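Probable translation initiation factor eIF-2B subunit delta (Schizosaccharomyces pombe, PDB 5B04) serves as a component of the eIF2B complex, which catalyses the exchange of GDP for GTP on the gamma subunit of translation initiation factor eIF2. Local coordinates at residues 263-268 with 292-297; 271-276 with 296-301; 283-288 with 317-322; 356-361 with 433-438. All coordinates share one frame; numbering follows the deposited sequence.

Contact 1. Residues 263-268 with 292-297; sequences EKIQDG and KKFRVV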
# COMPACT_ATOMS: atom_id res chain seq x y z
N GLU G 263 26.42 23.73 -12.69
CA GLU G 263 26.31 24.96 -11.93
C GLU G 263 25.46 24.79 -10.67
O GLU G 263 25.37 25.69 -9.84
CB GLU G 263 25.75 26.08 -12.80
CG GLU G 263 26.67 26.48 -13.95
CD GLU G 263 28.04 26.92 -13.46
OE1 GLU G 263 28.12 27.62 -12.43
OE2 GLU G 263 29.05 26.55 -14.11
N LYS G 264 24.83 23.62 -10.54
CA LYS G 264 24.10 23.29 -9.33
C LYS G 264 25.03 22.67 -8.30
O LYS G 264 24.69 22.54 -7.13
CB LYS G 264 22.93 22.35 -9.63
CG LYS G 264 21.66 23.08 -10.03
CD LYS G 264 21.27 24.09 -8.96
CE LYS G 264 20.00 24.84 -9.34
NZ LYS G 264 19.56 25.74 -8.24
N ILE G 265 26.23 22.29 -8.75
CA ILE G 265 27.24 21.73 -7.86
C ILE G 265 27.96 22.84 -7.10
O ILE G 265 28.42 23.82 -7.69
CB ILE G 265 28.27 20.89 -8.64
CG1 ILE G 265 27.58 19.74 -9.37
CG2 ILE G 265 29.35 20.36 -7.71
CD1 ILE G 265 28.51 18.90 -10.20
N GLN G 266 28.06 22.68 -5.79
CA GLN G 266 28.71 23.66 -4.93
C GLN G 266 29.95 23.07 -4.28
O GLN G 266 30.08 21.85 -4.19
CB GLN G 266 27.73 24.17 -3.87
CG GLN G 266 26.42 24.67 -4.45
CD GLN G 266 25.23 24.36 -3.57
OE1 GLN G 266 25.37 24.18 -2.36
NE2 GLN G 266 24.05 24.28 -4.18
N ASP G 267 30.87 23.92 -3.84
CA ASP G 267 32.10 23.46 -3.22
C ASP G 267 31.83 22.75 -1.89
O ASP G 267 31.26 23.33 -0.97
CB ASP G 267 33.07 24.62 -3.00
CG ASP G 267 33.81 25.01 -4.27
OD1 ASP G 267 33.72 24.25 -5.26
OD2 ASP G 267 34.47 26.07 -4.27
N GLY G 268 32.25 21.49 -1.81
CA GLY G 268 32.05 20.69 -0.61
C GLY G 268 30.96 19.66 -0.80
O GLY G 268 30.61 18.94 0.14
N LYS G 292 35.77 22.52 -9.50
CA LYS G 292 34.83 22.43 -8.39
C LYS G 292 35.34 21.41 -7.37
O LYS G 292 35.76 20.32 -7.73
CB LYS G 292 33.44 22.04 -8.88
CG LYS G 292 32.80 23.05 -9.82
CD LYS G 292 31.55 23.67 -9.20
CE LYS G 292 30.78 24.49 -10.22
NZ LYS G 292 29.54 25.08 -9.63
N LYS G 293 35.31 21.78 -6.09
CA LYS G 293 35.75 20.89 -5.03
C LYS G 293 34.60 20.02 -4.52
O LYS G 293 33.70 20.50 -3.84
CB LYS G 293 36.37 21.67 -3.87
CG LYS G 293 36.89 23.05 -4.24
CD LYS G 293 37.11 23.89 -3.00
CE LYS G 293 37.89 23.10 -1.95
NZ LYS G 293 38.45 23.97 -0.88
N PHE G 294 34.66 18.74 -4.85
CA PHE G 294 33.61 17.80 -4.47
C PHE G 294 34.15 16.38 -4.50
O PHE G 294 35.23 16.12 -5.04
CB PHE G 294 32.41 17.92 -5.40
CG PHE G 294 32.70 17.51 -6.82
CD1 PHE G 294 33.29 18.39 -7.70
CD2 PHE G 294 32.38 16.24 -7.27
CE1 PHE G 294 33.56 18.02 -9.00
CE2 PHE G 294 32.64 15.86 -8.57
CZ PHE G 294 33.24 16.75 -9.44
N ARG G 295 33.41 15.45 -3.92
CA ARG G 295 33.73 14.03 -4.04
C ARG G 295 32.50 13.25 -4.46
O ARG G 295 31.37 13.67 -4.21
CB ARG G 295 34.31 13.48 -2.73
CG ARG G 295 33.40 13.60 -1.52
CD ARG G 295 34.10 13.06 -0.28
NE ARG G 295 33.33 13.25 0.94
CZ ARG G 295 32.64 12.29 1.54
NH1 ARG G 295 32.62 11.06 1.04
NH2 ARG G 295 31.96 12.56 2.65
N VAL G 296 32.72 12.12 -5.12
CA VAL G 296 31.64 11.33 -5.69
C VAL G 296 31.42 10.03 -4.93
O VAL G 296 32.37 9.33 -4.58
CB VAL G 296 31.90 11.01 -7.18
CG1 VAL G 296 30.79 10.14 -7.75
CG2 VAL G 296 32.04 12.29 -7.98
N VAL G 297 30.16 9.71 -4.65
CA VAL G 297 29.81 8.42 -4.09
C VAL G 297 29.18 7.54 -5.17
O VAL G 297 28.12 7.86 -5.70
CB VAL G 297 28.83 8.54 -2.91
CG1 VAL G 297 28.34 7.17 -2.49
CG2 VAL G 297 29.50 9.26 -1.75
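Lys-292 lays its aliphatic chain beside Ile-265, with CD 4.2 Å from Ile-265 CG2, before its ammonium group reaches the backbone. A bend at chi2 (-115°) brings the outer half of the chain to residues 263-265, where NZ donates to Ile-265 O at 2.6 Å. The donor lies in the carbonyl plane, at a C=O...N angle of 156°. Thr-262 O offers NZ a second, weak bond, while Glu-263 OE1 stays 4.0 Å from NZ, too far for a salt bridge, although its charge probably still helps to settle the ammonium group there.

The next residues meet through both backbone and side chain. Lys-293 N donates to Asp-267 OD1 at 3.1 Å, approaching from above the carboxylate plane, 48° out of it. The carboxylate also rests against the lysine stem, with Lys-293 CG 3.5 Å from Asp-267 OD1. Gly-268 N then bonds to Lys-293 O at 2.7 Å, pointing almost straight at the oxygen. On the inner side, Ile-265 CG2 approaches the Phe-294 ring obliquely, 4.4 Å from CD1, and Leu-284 and Ala-287 of helix 278-289 also pack on that ring.

The Gly-268 to Lys-293 bond joins the two backbones, supported by the side-chain bonds, near the start of 269-274 and 294-300, adjacent parallel strands of a Rossmann-like alpha/beta fold.

Contact 2. Residues 271-276 with 296-301; sequences ILTYLH and VVVVDS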
# COMPACT_ATOMS: atom_id res chain seq x y z
N ILE G 271 28.47 14.01 -3.97
CA ILE G 271 27.51 13.66 -5.00
C ILE G 271 27.39 12.16 -5.23
O ILE G 271 28.40 11.46 -5.36
CB ILE G 271 27.87 14.35 -6.33
CG1 ILE G 271 27.84 15.87 -6.15
CG2 ILE G 271 26.93 13.92 -7.44
CD1 ILE G 271 28.27 16.64 -7.37
N LEU G 272 26.16 11.66 -5.27
CA LEU G 272 25.91 10.24 -5.47
C LEU G 272 25.49 9.95 -6.91
O LEU G 272 24.47 10.45 -7.38
CB LEU G 272 24.83 9.75 -4.50
CG LEU G 272 24.64 8.24 -4.27
CD1 LEU G 272 23.95 8.01 -2.94
CD2 LEU G 272 23.85 7.58 -5.39
N THR G 273 26.21 9.07 -7.56
CA THR G 273 25.81 8.59 -8.85
C THR G 273 25.65 7.11 -8.76
O THR G 273 26.43 6.48 -8.10
CB THR G 273 26.86 8.86 -9.89
OG1 THR G 273 26.49 8.21 -11.10
CG2 THR G 273 28.15 8.31 -9.43
N TYR G 274 24.64 6.57 -9.41
CA TYR G 274 24.38 5.15 -9.33
C TYR G 274 24.80 4.56 -10.66
O TYR G 274 24.53 5.10 -11.69
CB TYR G 274 22.95 4.96 -8.89
CG TYR G 274 22.42 3.57 -8.95
CD1 TYR G 274 23.09 2.53 -8.38
CD2 TYR G 274 21.25 3.31 -9.55
CE1 TYR G 274 22.59 1.26 -8.43
CE2 TYR G 274 20.75 2.05 -9.61
CZ TYR G 274 21.43 1.04 -9.05
OH TYR G 274 20.90 -0.20 -9.12
N LEU G 275 25.43 3.41 -10.61
CA LEU G 275 25.83 2.72 -11.80
C LEU G 275 26.79 3.40 -12.76
O LEU G 275 27.81 3.87 -12.34
CB LEU G 275 24.57 2.18 -12.41
CG LEU G 275 23.99 1.19 -11.42
CD1 LEU G 275 22.65 0.68 -11.88
CD2 LEU G 275 24.91 0.02 -11.26
N HIS G 276 26.49 3.41 -14.04
CA HIS G 276 27.39 3.93 -15.01
C HIS G 276 26.48 4.70 -15.93
O HIS G 276 25.81 4.11 -16.73
CB HIS G 276 28.18 2.96 -15.84
CG HIS G 276 29.17 3.57 -16.77
ND1 HIS G 276 30.03 4.57 -16.41
CD2 HIS G 276 29.45 3.28 -18.06
CE1 HIS G 276 30.79 4.90 -17.43
NE2 HIS G 276 30.46 4.13 -18.45
N VAL G 296 32.72 12.12 -5.12
CA VAL G 296 31.64 11.33 -5.69
C VAL G 296 31.42 10.03 -4.93
O VAL G 296 32.37 9.33 -4.58
CB VAL G 296 31.90 11.01 -7.18
CG1 VAL G 296 30.79 10.14 -7.75
CG2 VAL G 296 32.04 12.29 -7.98
N VAL G 297 30.16 9.71 -4.65
CA VAL G 297 29.81 8.42 -4.09
C VAL G 297 29.18 7.54 -5.17
O VAL G 297 28.12 7.86 -5.70
CB VAL G 297 28.83 8.54 -2.91
CG1 VAL G 297 28.34 7.17 -2.49
CG2 VAL G 297 29.50 9.26 -1.75
N VAL G 298 29.85 6.45 -5.50
CA VAL G 298 29.36 5.53 -6.53
C VAL G 298 28.66 4.33 -5.90
O VAL G 298 29.27 3.57 -5.15
CB VAL G 298 30.50 5.03 -7.43
CG1 VAL G 298 29.98 3.99 -8.41
CG2 VAL G 298 31.14 6.20 -8.17
N VAL G 299 27.38 4.18 -6.21
CA VAL G 299 26.60 3.05 -5.73
C VAL G 299 26.46 1.99 -6.82
O VAL G 299 25.98 2.29 -7.91
CB VAL G 299 25.21 3.48 -5.25
CG1 VAL G 299 24.37 2.28 -4.86
CG2 VAL G 299 25.33 4.45 -4.08
N ASP G 300 26.88 0.77 -6.52
CA ASP G 300 26.84 -0.31 -7.50
C ASP G 300 25.79 -1.35 -7.12
O ASP G 300 25.18 -1.27 -6.05
CB ASP G 300 28.22 -0.97 -7.61
CG ASP G 300 28.50 -1.50 -9.00
OD1 ASP G 300 27.53 -1.67 -9.78
OD2 ASP G 300 29.68 -1.75 -9.31
N SER G 301 25.57 -2.31 -8.01
CA SER G 301 24.60 -3.37 -7.76
C SER G 301 24.89 -4.63 -8.57
O SER G 301 25.62 -4.59 -9.56
CB SER G 301 23.18 -2.88 -8.07
OG SER G 301 22.23 -3.90 -7.84
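Tyr-274 and Val-299 cross at a slant, with CD1 of the tyrosine 3.8 Å from Val-299 CG1, while the backbone carbonyl of Val-299 sits at the ring edge, near its plane. With CG anti to the backbone N (chi1 171°), the ring extends along the neighbouring strand until Tyr-274 OH comes within 3.7 Å of Ser-301 CB. Leu-275 of the same segment places CG over the ring centre, and so covers one face.

Leu-272 lies on the same face of the sheet as Tyr-274, Val-297 and Val-299. Its CD2 methyl meets Val-299 CG2 at 3.7 Å, again obliquely. On the reverse face, Thr-273 sets CG2 against two valines of the neighbouring strand, 3.6 Å from Val-296 CG1 and 3.9 Å from Val-298 CG2; the methyl, not the hydroxyl, makes this contact.

The backbone ladder fixes these positions. Val-297 N bonds to Ile-271 O, Thr-273 N to Val-297 O and Val-299 N to Thr-273 O. Leu-275 N closes the series on Val-299 O at 3.0 Å. The strand directions differ by 26°. Beyond the ladder, the Asp-300 carboxylate is held by Tyr-323 OH and Gly-307 N.

The register is parallel from Ile-271 with Val-296 to Tyr-274 with Val-299, and helix 278-289 connects the two strands: a beta-alpha-beta crossover, the basic unit of a Rossmann-like parallel sheet.

Contact 3. Residues 283-288 with 317-322; sequences VLIHAK and HGIECT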
# COMPACT_ATOMS: atom_id res chain seq x y z
N VAL G 283 28.86 15.17 -16.42
CA VAL G 283 28.60 16.27 -15.50
C VAL G 283 29.70 16.37 -14.44
O VAL G 283 30.23 17.45 -14.18
CB VAL G 283 27.24 16.12 -14.79
CG1 VAL G 283 27.09 17.15 -13.68
CG2 VAL G 283 26.10 16.25 -15.80
N LEU G 284 30.05 15.23 -13.86
CA LEU G 284 31.06 15.17 -12.81
C LEU G 284 32.45 15.51 -13.33
O LEU G 284 33.17 16.31 -12.72
CB LEU G 284 31.06 13.79 -12.16
CG LEU G 284 29.80 13.41 -11.38
CD1 LEU G 284 29.83 11.95 -10.99
CD2 LEU G 284 29.65 14.30 -10.15
N ILE G 285 32.83 14.90 -14.44
CA ILE G 285 34.13 15.15 -15.06
C ILE G 285 34.28 16.62 -15.42
O ILE G 285 35.30 17.24 -15.11
CB ILE G 285 34.34 14.28 -16.31
CG1 ILE G 285 34.48 12.81 -15.93
CG2 ILE G 285 35.57 14.74 -17.08
CD1 ILE G 285 34.65 11.88 -17.11
N HIS G 286 33.26 17.17 -16.06
CA HIS G 286 33.23 18.58 -16.41
C HIS G 286 33.37 19.45 -15.16
O HIS G 286 34.08 20.45 -15.17
CB HIS G 286 31.93 18.92 -17.14
CG HIS G 286 31.78 20.37 -17.49
ND1 HIS G 286 31.23 21.29 -16.62
CD2 HIS G 286 32.10 21.06 -18.61
CE1 HIS G 286 31.21 22.48 -17.19
NE2 HIS G 286 31.74 22.37 -18.39
N ALA G 287 32.71 19.03 -14.08
CA ALA G 287 32.69 19.80 -12.84
C ALA G 287 34.09 19.98 -12.24
O ALA G 287 34.43 21.06 -11.78
CB ALA G 287 31.77 19.13 -11.83
N LYS G 288 34.89 18.92 -12.26
CA LYS G 288 36.25 19.00 -11.72
C LYS G 288 37.16 19.77 -12.68
O LYS G 288 38.10 20.44 -12.26
CB LYS G 288 36.81 17.60 -11.44
CG LYS G 288 38.33 17.49 -11.48
CD LYS G 288 38.88 16.64 -10.34
CE LYS G 288 38.44 17.17 -8.98
NZ LYS G 288 38.97 16.35 -7.85
N HIS G 317 40.12 10.32 -13.88
CA HIS G 317 40.03 11.77 -14.08
C HIS G 317 40.37 12.50 -12.80
O HIS G 317 40.18 13.71 -12.69
CB HIS G 317 38.64 12.16 -14.58
CG HIS G 317 38.41 11.87 -16.03
ND1 HIS G 317 38.37 12.85 -16.99
CD2 HIS G 317 38.22 10.69 -16.68
CE1 HIS G 317 38.16 12.30 -18.18
NE2 HIS G 317 38.06 10.99 -18.01
N GLY G 318 40.87 11.76 -11.82
CA GLY G 318 41.35 12.33 -10.57
C GLY G 318 40.26 12.90 -9.68
O GLY G 318 40.46 13.95 -9.06
N ILE G 319 39.13 12.22 -9.61
CA ILE G 319 38.04 12.65 -8.73
C ILE G 319 37.99 11.78 -7.48
O ILE G 319 38.10 10.56 -7.56
CB ILE G 319 36.68 12.60 -9.45
CG1 ILE G 319 36.77 13.28 -10.82
CG2 ILE G 319 35.60 13.26 -8.59
CD1 ILE G 319 35.46 13.29 -11.57
N GLU G 320 37.83 12.42 -6.33
CA GLU G 320 37.72 11.71 -5.06
C GLU G 320 36.44 10.87 -5.03
O GLU G 320 35.35 11.39 -5.26
CB GLU G 320 37.73 12.71 -3.89
CG GLU G 320 37.75 12.07 -2.51
CD GLU G 320 37.92 13.10 -1.41
OE1 GLU G 320 37.83 12.72 -0.22
OE2 GLU G 320 38.14 14.29 -1.73
N CYS G 321 36.59 9.58 -4.77
CA CYS G 321 35.46 8.66 -4.89
C CYS G 321 35.30 7.67 -3.74
O CYS G 321 36.29 7.19 -3.18
CB CYS G 321 35.57 7.88 -6.20
SG CYS G 321 35.29 8.86 -7.69
N THR G 322 34.05 7.38 -3.40
CA THR G 322 33.71 6.33 -2.45
C THR G 322 32.86 5.29 -3.16
O THR G 322 32.01 5.64 -3.98
CB THR G 322 32.96 6.89 -1.22
OG1 THR G 322 33.79 7.85 -0.54
CG2 THR G 322 32.61 5.78 -0.24
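The Schellman motif that ends helix 306-316 presents Gly-318 O to Lys-288 and the His-317 ring to Ile-285. Gly-318, with phi 69°, is its C-prime residue: its own N bonds to Thr-315 O, and Ile-319 N to Leu-314 O. Gly-318 O receives a bond from helix 278-289, Lys-288 NZ donating to it at 3.1 Å, tilted 16° from the carbonyl plane. Bends at chi2 and chi3 carry the lysine chain past Ile-319, whose CG1 lies 4.0 Å from Lys-288 CD. With an alanine at Lys-288, Gly-318 O would probably lose its ammonium partner and one flank of Ile-319 its cover.

This is where a helix packed on the parallel sheet of the Rossmann-like fold meets the loop entering strand 320-325, the outermost of that sheet within this chain; a parallel ladder with a strand of the neighbouring beta subunit carries the sheet on across the interface.

Ile-285 covers one face of His-317 in a CH-pi contact. Its CD1 stands 3.6 Å from the ring centroid, only 7° off the normal, while Ile-285 CG2 lies beside His-317 ND1. Deeper in, Ile-319 CD1 fits against the helix, 4.0 Å from Leu-284 O and 4.5 Å from Ile-285 CG1.

Contact 4. Residues 356-361 with 433-438; sequences AGTSLI and DVTPPR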
# COMPACT_ATOMS: atom_id res chain seq x y z
N ALA G 356 17.34 -0.55 -12.54
CA ALA G 356 16.52 -1.27 -11.56
C ALA G 356 16.56 -0.74 -10.12
O ALA G 356 15.57 -0.86 -9.39
CB ALA G 356 16.91 -2.74 -11.56
N GLY G 357 17.68 -0.16 -9.70
CA GLY G 357 17.81 0.27 -8.31
C GLY G 357 17.60 1.75 -8.08
O GLY G 357 17.72 2.23 -6.95
N THR G 358 17.28 2.48 -9.14
CA THR G 358 17.23 3.94 -9.11
C THR G 358 16.18 4.49 -8.14
O THR G 358 16.41 5.50 -7.47
CB THR G 358 16.97 4.50 -10.51
OG1 THR G 358 17.90 3.93 -11.44
CG2 THR G 358 17.12 6.01 -10.52
N SER G 359 15.02 3.84 -8.07
CA SER G 359 13.96 4.28 -7.17
C SER G 359 14.38 4.19 -5.71
O SER G 359 14.02 5.04 -4.89
CB SER G 359 12.69 3.46 -7.39
OG SER G 359 12.96 2.09 -7.21
N LEU G 360 15.14 3.14 -5.38
CA LEU G 360 15.65 2.97 -4.03
C LEU G 360 16.62 4.09 -3.68
O LEU G 360 16.63 4.59 -2.55
CB LEU G 360 16.33 1.61 -3.88
CG LEU G 360 15.40 0.41 -3.74
CD1 LEU G 360 16.17 -0.89 -3.80
CD2 LEU G 360 14.60 0.51 -2.45
N ILE G 361 17.43 4.50 -4.65
CA ILE G 361 18.33 5.63 -4.49
C ILE G 361 17.53 6.89 -4.16
O ILE G 361 17.85 7.62 -3.22
CB ILE G 361 19.17 5.88 -5.76
CG1 ILE G 361 19.96 4.63 -6.14
CG2 ILE G 361 20.10 7.07 -5.56
CD1 ILE G 361 21.09 4.30 -5.19
N ASP G 433 13.22 0.35 -13.76
CA ASP G 433 12.64 0.80 -12.50
C ASP G 433 11.89 2.12 -12.66
O ASP G 433 12.44 3.08 -13.19
CB ASP G 433 13.76 0.94 -11.47
CG ASP G 433 13.25 1.03 -10.05
OD1 ASP G 433 12.07 0.67 -9.81
OD2 ASP G 433 14.04 1.44 -9.18
N VAL G 434 10.65 2.16 -12.19
CA VAL G 434 9.85 3.37 -12.28
C VAL G 434 9.89 4.17 -10.98
O VAL G 434 9.32 3.76 -9.97
CB VAL G 434 8.38 3.05 -12.63
CG1 VAL G 434 7.55 4.33 -12.65
CG2 VAL G 434 8.30 2.34 -13.97
N THR G 435 10.57 5.31 -11.02
CA THR G 435 10.67 6.18 -9.85
C THR G 435 9.59 7.25 -9.88
O THR G 435 9.58 8.10 -10.76
CB THR G 435 12.05 6.85 -9.78
OG1 THR G 435 13.08 5.90 -10.06
CG2 THR G 435 12.28 7.44 -8.40
N PRO G 436 8.68 7.21 -8.89
CA PRO G 436 7.54 8.13 -8.79
C PRO G 436 7.96 9.60 -8.79
O PRO G 436 9.03 9.93 -8.27
CB PRO G 436 6.90 7.76 -7.44
CG PRO G 436 7.94 6.97 -6.71
CD PRO G 436 8.71 6.26 -7.77
N PRO G 437 7.13 10.47 -9.39
CA PRO G 437 7.41 11.90 -9.56
C PRO G 437 7.71 12.63 -8.25
O PRO G 437 8.54 13.53 -8.23
CB PRO G 437 6.11 12.43 -10.18
CG PRO G 437 5.51 11.26 -10.85
CD PRO G 437 5.84 10.09 -9.97
N ARG G 438 7.04 12.23 -7.17
CA ARG G 438 7.20 12.89 -5.88
C ARG G 438 8.60 12.69 -5.30
O ARG G 438 8.97 13.36 -4.33
CB ARG G 438 6.15 12.38 -4.88
CG ARG G 438 5.97 10.87 -4.88
CD ARG G 438 5.23 10.42 -3.62
NE ARG G 438 4.81 9.02 -3.71
CZ ARG G 438 4.37 8.31 -2.67
NH1 ARG G 438 4.31 8.86 -1.47
NH2 ARG G 438 4.00 7.05 -2.84
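Asp-433 faces Ser-359 where strand 425-435 of the antiparallel sheet passes the first turn of helix 358-367. Hydrogen bonding here centres on one carboxylate oxygen. Ser-359 N donates to Asp-433 OD2 at 2.8 Å with an N-H...O angle of 156°, arriving from above the carboxylate plane, 39° out of it. Ser-359 OG turns to the same oxygen, its chi1 of 57° placing it between the backbone N and the carbonyl carbon, but the modelled separation is too short to be trusted in detail. Asp-433 OD1 is taken by Ser-389 OG, so both carboxylate oxygens have partners. The helix N-terminus, with its Ser-359 N-H, probably eases the negative charge, whereas Ala-356 O, a second acceptor close to OD2, is an unfavourable neighbour.

Van der Waals contact is made chiefly by Thr-435. Both its branches bear on Ser-359 CA, with CG2 at 3.8 Å, while Thr-358 meets Thr-435 at about a right angle. A glycine in place of Thr-435 would probably open a gap beside Ser-359 CA and leave the first helical turn less firmly packed.

Phe-271 of the neighbouring beta subunit packs on both Ser-359 and Asp-433. Within the chain, Thr-435 OG1 approaches Ser-359 CA to 3.4 Å.

Contacts 1, 2 and 3 lie on one continuous part of the parallel sheet and the helix and loops against it. Contacts 1 and 2 share Val-296 and Val-297, and their centres are 14 Å apart; Ile-265 CD1 of contact 1 packs on Ile-271 CD1 of contact 2 at 3.6 Å. Contact 3 adds the next strand: Val-296 N probably bonds to Glu-320 O (2.7 Å), and Leu-284 CD1 lies 3.7 Å from Val-296 CG2. Contact 4 joins a strand of the antiparallel sheet to helix 358-367, which packs on the parallel sheet; it meets contact 2 through Tyr-274, whose OH is 3.2 Å from Gly-357 CA, and through Leu-272 against Ile-361. Contacts 1 and 3 stay about 8 Å and 11 Å from it between nearest atoms.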